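Long-range contact in luciferase-like monooxygenase (Streptomyces bottropensis, PDB 7BIP), which probably acts as a monooxygenase of the luciferase-like family in the biosynthesis of the polyketide rishirilide: residues Tyr232-Ala243 with Arg295-Val305. Numbering follows the deposited sequence.
Sequences YNCYLAEDGQEA and RKALVGTPDEV. With EDO (1,2-ethanediol), chain I.
Y232 turns its ring edge to the chain entering strand 298-300: CE1 lies 3.3 Å from R295 O, and K296 C sits in the ring plane. With CG anti to the carbonyl carbon (chi1 -72°), the ring of Y232 is carried toward R295 O; its CB packs 3.9 Å from L298 CG, the two side chains crossing obliquely. Water 1 lies in the ring plane too, joining Y232 OH to R295 O. A leucine in place of Y232 would probably cost this water its bond to the phenol, breaking the bridge to R295 O, and take the ring edge from beside the R295 and K296 carbonyls.

Beyond the ring, parallel pairing is evidenced by a strand-axis angle of 19° and by L298 N bonding N233 O at 2.8 Å, followed by Y235 N to L298 O and G300 N to Y235 O; A237 N to G300 O is weak. L236 splits its methyls, CD1 meeting V305 CG2 at 4.0 Å and CD2 reaching P302 CG. V299 CG1 reaches 3.2 Å from A243 O in helix 240-262. T301 CG2 presses on G240 CA, while E304 N donates to T301 OG1 (2.9 Å, N-H...O 172°) and T301 N donates back to E304 OE2 from above the carboxylate plane, a capping box. Neighbouring parallel strands, each leading into a helix, fit the TIM-barrel fold of bacterial luciferase relatives.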
ATOM      1  N   TYR A 232      20.312   8.394 -10.681  1.00 14.63           N
ATOM      2  CA  TYR A 232      21.409   9.326 -10.438  1.00 13.08           C
ATOM      3  C   TYR A 232      20.944  10.391  -9.462  1.00 17.07           C
ATOM      4  O   TYR A 232      19.871  10.964  -9.652  1.00 15.07           O
ATOM      5  CB  TYR A 232      21.853  10.030 -11.720  1.00 13.59           C
ATOM      6  CG  TYR A 232      22.605   9.201 -12.735  1.00 13.90           C
ATOM      7  CD1 TYR A 232      23.992   9.114 -12.705  1.00 19.53           C
ATOM      8  CD2 TYR A 232      21.925   8.555 -13.759  1.00 18.27           C
ATOM      9  CE1 TYR A 232      24.684   8.378 -13.658  1.00 20.73           C
ATOM     10  CE2 TYR A 232      22.603   7.814 -14.707  1.00 18.41           C
ATOM     11  CZ  TYR A 232      23.978   7.737 -14.655  1.00 15.82           C
ATOM     12  OH  TYR A 232      24.638   6.999 -15.595  1.00 16.28           O
ATOM     13  N   ASN A 233      21.762  10.693  -8.454  1.00 14.44           N
ATOM     14  CA  ASN A 233      21.498  11.873  -7.638  1.00 13.54           C
ATOM     15  C   ASN A 233      21.516  13.119  -8.516  1.00 14.65           C
ATOM     16  O   ASN A 233      22.368  13.269  -9.397  1.00 17.48           O
ATOM     17  CB  ASN A 233      22.524  11.986  -6.513  1.00 17.65           C
ATOM     18  CG  ASN A 233      22.371  10.884  -5.488  1.00 29.41           C
ATOM     19  OD1 ASN A 233      21.267  10.387  -5.261  1.00 32.99           O
ATOM     20  ND2 ASN A 233      23.478  10.486  -4.868  1.00 39.59           N
ATOM     21  N   CYS A 234      20.540  14.004  -8.307  1.00 13.83           N
ATOM     22  CA  CYS A 234      20.378  15.116  -9.233  1.00 13.32           C
ATOM     23  C   CYS A 234      20.060  16.384  -8.461  1.00 13.98           C
ATOM     24  O   CYS A 234      19.134  16.402  -7.642  1.00 17.18           O
ATOM     25  CB  CYS A 234      19.272  14.810 -10.256  1.00 15.12           C
ATOM     26  SG  CYS A 234      19.005  16.143 -11.413  1.00 17.77           S
ATOM     27  N   TYR A 235      20.830  17.439  -8.723  1.00 12.37           N
ATOM     28  CA  TYR A 235      20.581  18.743  -8.118  1.00 14.44           C
ATOM     29  C   TYR A 235      20.975  19.802  -9.133  1.00 14.02           C
ATOM     30  O   TYR A 235      22.121  19.810  -9.597  1.00 14.38           O
ATOM     31  CB  TYR A 235      21.378  18.908  -6.808  1.00 12.73           C
ATOM     32  CG  TYR A 235      20.983  20.131  -6.016  1.00 15.16           C
ATOM     33  CD1 TYR A 235      20.190  20.016  -4.887  1.00 17.83           C
ATOM     34  CD2 TYR A 235      21.390  21.398  -6.404  1.00 13.50           C
ATOM     35  CE1 TYR A 235      19.819  21.138  -4.159  1.00 20.36           C
ATOM     36  CE2 TYR A 235      21.025  22.515  -5.697  1.00 13.85           C
ATOM     37  CZ  TYR A 235      20.235  22.380  -4.574  1.00 17.87           C
ATOM     38  OH  TYR A 235      19.860  23.489  -3.851  1.00 20.34           O
ATOM     39  N   LEU A 236      20.041  20.695  -9.473  1.00 12.31           N
ATOM     40  CA  LEU A 236      20.299  21.753 -10.443  1.00 12.30           C
ATOM     41  C   LEU A 236      20.092  23.114  -9.799  1.00 12.44           C
ATOM     42  O   LEU A 236      19.168  23.299  -9.000  1.00 15.33           O
ATOM     43  CB  LEU A 236      19.374  21.622 -11.665  1.00 12.94           C
ATOM     44  CG  LEU A 236      19.796  20.704 -12.816  1.00 20.89           C
ATOM     45  CD1 LEU A 236      19.935  19.268 -12.372  1.00 22.96           C
ATOM     46  CD2 LEU A 236      18.800  20.791 -13.988  1.00 17.98           C
ATOM     47  N   ALA A 237      20.950  24.067 -10.163  1.00 12.46           N
ATOM     48  CA  ALA A 237      20.736  25.469  -9.833  1.00 14.51           C
ATOM     49  C   ALA A 237      21.346  26.304 -10.949  1.00 14.69           C
ATOM     50  O   ALA A 237      22.228  25.838 -11.673  1.00 17.57           O
ATOM     51  CB  ALA A 237      21.343  25.838  -8.475  1.00 13.84           C
ATOM     52  N   GLU A 238      20.856  27.544 -11.099  1.00 15.08           N
ATOM     53  CA  GLU A 238      21.435  28.432 -12.110  1.00 15.64           C
ATOM     54  C   GLU A 238      22.901  28.718 -11.822  1.00 16.37           C
ATOM     55  O   GLU A 238      23.703  28.894 -12.755  1.00 14.44           O
ATOM     56  CB  GLU A 238      20.650  29.752 -12.178  1.00 18.26           C
ATOM     57  CG  GLU A 238      19.225  29.604 -12.719  1.00 28.70           C
ATOM     58  CD  GLU A 238      19.175  29.576 -14.247  1.00 50.30           C
ATOM     59  OE1 GLU A 238      20.250  29.499 -14.884  1.00 57.87           O
ATOM     60  OE2 GLU A 238      18.061  29.627 -14.814  1.00 56.90           O
ATOM     61  N   ASP A 239      23.256  28.796 -10.538  1.00 15.09           N
ATOM     62  CA  ASP A 239      24.635  28.939 -10.085  1.00 15.96           C
ATOM     63  C   ASP A 239      25.190  27.535  -9.847  1.00 12.14           C
ATOM     64  O   ASP A 239      24.805  26.863  -8.885  1.00 13.91           O
ATOM     65  CB  ASP A 239      24.673  29.798  -8.821  1.00 17.27           C
ATOM     66  CG  ASP A 239      26.057  29.886  -8.189  1.00 20.79           C
ATOM     67  OD1 ASP A 239      27.026  29.309  -8.733  1.00 15.48           O
ATOM     68  OD2 ASP A 239      26.178  30.550  -7.134  1.00 18.19           O
ATOM     69  N   GLY A 240      26.088  27.093 -10.730  1.00 13.89           N
ATOM     70  CA  GLY A 240      26.629  25.751 -10.625  1.00 13.99           C
ATOM     71  C   GLY A 240      27.441  25.514  -9.376  1.00 13.52           C
ATOM     72  O   GLY A 240      27.553  24.368  -8.933  1.00 14.71           O
ATOM     73  N   GLN A 241      28.001  26.573  -8.786  1.00 12.69           N
ATOM     74  CA  GLN A 241      28.724  26.410  -7.525  1.00 11.13           C
ATOM     75  C   GLN A 241      27.772  26.221  -6.351  1.00 12.55           C
ATOM     76  O   GLN A 241      28.107  25.511  -5.398  1.00 12.96           O
ATOM     77  CB  GLN A 241      29.641  27.620  -7.295  1.00 12.96           C
ATOM     78  CG  GLN A 241      30.707  27.785  -8.362  1.00 17.22           C
ATOM     79  CD  GLN A 241      31.926  26.896  -8.134  1.00 14.65           C
ATOM     80  OE1 GLN A 241      31.796  25.688  -7.920  1.00 14.79           O
ATOM     81  NE2 GLN A 241      33.114  27.488  -8.197  1.00 12.24           N
ATOM     82  N   GLU A 242      26.596  26.856  -6.398  1.00 14.03           N
ATOM     83  CA  GLU A 242      25.554  26.568  -5.420  1.00 14.10           C
ATOM     84  C   GLU A 242      25.046  25.138  -5.575  1.00 14.46           C
ATOM     85  O   GLU A 242      24.831  24.433  -4.577  1.00 15.96           O
ATOM     86  CB  GLU A 242      24.408  27.575  -5.574  1.00 14.68           C
ATOM     87  CG  GLU A 242      23.194  27.276  -4.697  1.00 17.13           C
ATOM     88  CD  GLU A 242      22.033  28.231  -4.943  1.00 18.94           C
ATOM     89  OE1 GLU A 242      22.205  29.226  -5.688  1.00 19.01           O
ATOM     90  OE2 GLU A 242      20.942  27.980  -4.390  1.00 20.57           O
ATOM     91  N   ALA A 243      24.885  24.674  -6.821  1.00 13.14           N
ATOM     92  CA  ALA A 243      24.467  23.292  -7.039  1.00 14.09           C
ATOM     93  C   ALA A 243      25.490  22.325  -6.466  1.00 14.21           C
ATOM     94  O   ALA A 243      25.134  21.339  -5.810  1.00 15.00           O
ATOM     95  CB  ALA A 243      24.248  23.022  -8.532  1.00 14.28           C
ATOM     96  N   ARG A 295      30.649  11.460 -14.089  1.00 17.31           N
ATOM     97  CA  ARG A 295      29.232  11.294 -14.418  1.00 17.06           C
ATOM     98  C   ARG A 295      28.590  10.206 -13.561  1.00 19.13           C
ATOM     99  O   ARG A 295      27.782   9.407 -14.033  1.00 21.89           O
ATOM    100  CB  ARG A 295      29.040  11.021 -15.911  1.00 18.79           C
ATOM    101  CG  ARG A 295      29.106  12.288 -16.780  1.00 16.90           C
ATOM    102  CD  ARG A 295      30.522  12.772 -17.040  1.00 21.95           C
ATOM    103  NE  ARG A 295      30.488  13.963 -17.884  1.00 23.53           N
ATOM    104  CZ  ARG A 295      30.453  15.211 -17.427  1.00 20.58           C
ATOM    105  NH1 ARG A 295      30.395  16.221 -18.281  1.00 19.39           N
ATOM    106  NH2 ARG A 295      30.488  15.447 -16.120  1.00 19.04           N
ATOM    107  N   LYS A 296      28.942  10.191 -12.275  1.00 19.89           N
ATOM    108  CA  LYS A 296      28.294   9.325 -11.303  1.00 17.15           C
ATOM    109  C   LYS A 296      27.186  10.035 -10.545  1.00 15.92           C
ATOM    110  O   LYS A 296      26.490   9.398  -9.745  1.00 18.88           O
ATOM    111  CB  LYS A 296      29.329   8.766 -10.324  1.00 19.13           C
ATOM    112  CG  LYS A 296      30.274   7.761 -10.968  1.00 26.18           C
ATOM    113  CD  LYS A 296      31.329   7.299  -9.986  1.00 31.04           C
ATOM    114  CE  LYS A 296      31.852   5.922 -10.346  1.00 36.38           C
ATOM    115  NZ  LYS A 296      33.026   5.999 -11.259  1.00 37.96           N
ATOM    116  N   ALA A 297      27.003  11.327 -10.796  1.00 16.36           N
ATOM    117  CA  ALA A 297      25.968  12.154 -10.192  1.00 16.67           C
ATOM    118  C   ALA A 297      25.717  13.314 -11.139  1.00 19.56           C
ATOM    119  O   ALA A 297      26.647  13.805 -11.784  1.00 21.21           O
ATOM    120  CB  ALA A 297      26.388  12.677  -8.815  1.00 22.29           C
ATOM    121  N   LEU A 298      24.463  13.751 -11.214  1.00 14.15           N
ATOM    122  CA  LEU A 298      24.040  14.783 -12.163  1.00 13.22           C
ATOM    123  C   LEU A 298      23.782  16.057 -11.365  1.00 15.95           C
ATOM    124  O   LEU A 298      22.637  16.419 -11.080  1.00 15.18           O
ATOM    125  CB  LEU A 298      22.789  14.341 -12.950  1.00 15.10           C
ATOM    126  CG  LEU A 298      22.978  13.100 -13.819  1.00 17.20           C
ATOM    127  CD1 LEU A 298      21.698  12.751 -14.545  1.00 16.32           C
ATOM    128  CD2 LEU A 298      24.090  13.381 -14.824  1.00 16.64           C
ATOM    129  N   VAL A 299      24.864  16.744 -11.011  1.00 14.71           N
ATOM    130  CA  VAL A 299      24.807  17.916 -10.143  1.00 12.99           C
ATOM    131  C   VAL A 299      25.513  19.059 -10.852  1.00 12.83           C
ATOM    132  O   VAL A 299      26.669  18.915 -11.263  1.00 18.44           O
ATOM    133  CB  VAL A 299      25.455  17.641  -8.773  1.00 12.50           C
ATOM    134  CG1 VAL A 299      25.474  18.920  -7.902  1.00 13.75           C
ATOM    135  CG2 VAL A 299      24.731  16.484  -8.052  1.00 13.05           C
ATOM    136  N   GLY A 300      24.818  20.180 -11.021  1.00 12.99           N
ATOM    137  CA  GLY A 300      25.428  21.362 -11.618  1.00 13.78           C
ATOM    138  C   GLY A 300      24.352  22.285 -12.176  1.00 16.07           C
ATOM    139  O   GLY A 300      23.180  22.176 -11.819  1.00 14.18           O
ATOM    140  N   THR A 301      24.778  23.200 -13.048  1.00 13.40           N
ATOM    141  CA  THR A 301      23.817  23.967 -13.828  1.00 13.70           C
ATOM    142  C   THR A 301      23.115  23.047 -14.815  1.00 14.96           C
ATOM    143  O   THR A 301      23.572  21.930 -15.071  1.00 13.62           O
ATOM    144  CB  THR A 301      24.500  25.078 -14.617  1.00 15.74           C
ATOM    145  OG1 THR A 301      25.374  24.478 -15.586  1.00 15.60           O
ATOM    146  CG2 THR A 301      25.280  25.996 -13.711  1.00 15.55           C
ATOM    147  N   PRO A 302      22.008  23.499 -15.410  1.00 13.46           N
ATOM    148  CA  PRO A 302      21.446  22.760 -16.557  1.00 14.21           C
ATOM    149  C   PRO A 302      22.455  22.524 -17.672  1.00 18.01           C
ATOM    150  O   PRO A 302      22.389  21.493 -18.360  1.00 15.84           O
ATOM    151  CB  PRO A 302      20.291  23.663 -17.017  1.00 16.49           C
ATOM    152  CG  PRO A 302      19.863  24.375 -15.761  1.00 19.89           C
ATOM    153  CD  PRO A 302      21.126  24.595 -14.959  1.00 16.84           C
ATOM    154  N   ASP A 303      23.396  23.452 -17.869  1.00 15.32           N
ATOM    155  CA  ASP A 303      24.387  23.291 -18.924  1.00 14.73           C
ATOM    156  C   ASP A 303      25.393  22.200 -18.576  1.00 15.83           C
ATOM    157  O   ASP A 303      25.723  21.364 -19.426  1.00 16.44           O
ATOM    158  CB  ASP A 303      25.079  24.627 -19.174  1.00 16.58           C
ATOM    159  CG  ASP A 303      24.104  25.706 -19.610  1.00 20.50           C
ATOM    160  OD1 ASP A 303      23.482  25.552 -20.687  1.00 20.60           O
ATOM    161  OD2 ASP A 303      23.944  26.695 -18.871  1.00 25.16           O
ATOM    162  N   GLU A 304      25.879  22.183 -17.330  1.00 14.74           N
ATOM    163  CA  GLU A 304      26.754  21.102 -16.881  1.00 13.66           C
ATOM    164  C   GLU A 304      26.067  19.753 -17.024  1.00 12.18           C
ATOM    165  O   GLU A 304      26.650  18.785 -17.522  1.00 16.25           O
ATOM    166  CB  GLU A 304      27.155  21.313 -15.416  1.00 15.45           C
ATOM    167  CG  GLU A 304      28.094  22.483 -15.149  1.00 16.49           C
ATOM    168  CD  GLU A 304      28.291  22.691 -13.660  1.00 18.47           C
ATOM    169  OE1 GLU A 304      28.897  21.815 -13.010  1.00 25.87           O
ATOM    170  OE2 GLU A 304      27.828  23.719 -13.139  1.00 20.05           O
ATOM    171  N   VAL A 305      24.817  19.676 -16.588  1.00 15.33           N
ATOM    172  CA  VAL A 305      24.124  18.397 -16.577  1.00 14.49           C
ATOM    173  C   VAL A 305      23.763  17.983 -18.001  1.00 15.33           C
ATOM    174  O   VAL A 305      23.729  16.794 -18.311  1.00 15.78           O
ATOM    175  CB  VAL A 305      22.906  18.486 -15.641  1.00 14.96           C
ATOM    176  CG1 VAL A 305      21.993  17.262 -15.793  1.00 13.44           C
ATOM    177  CG2 VAL A 305      23.387  18.614 -14.188  1.00 16.80           C
TER
HETATM  178  C1  EDO I 407      21.491   6.717  -2.558  1.00 53.32           C
HETATM  179  O1  EDO I 407      20.633   7.775  -2.121  1.00 54.08           O
HETATM  180  C2  EDO I 407      20.956   6.157  -3.870  1.00 57.23           C
HETATM  181  O2  EDO I 407      21.432   6.955  -4.960  1.00 62.18           O
HETATM  182  O   HOH W   1      27.323   7.121 -15.492  1.00 22.44           O
HETATM  183  O   HOH W   2      24.282   9.441  -8.054  1.00 18.82           O
HETATM  184  O   HOH W   3      28.574  22.225 -10.301  1.00 16.38           O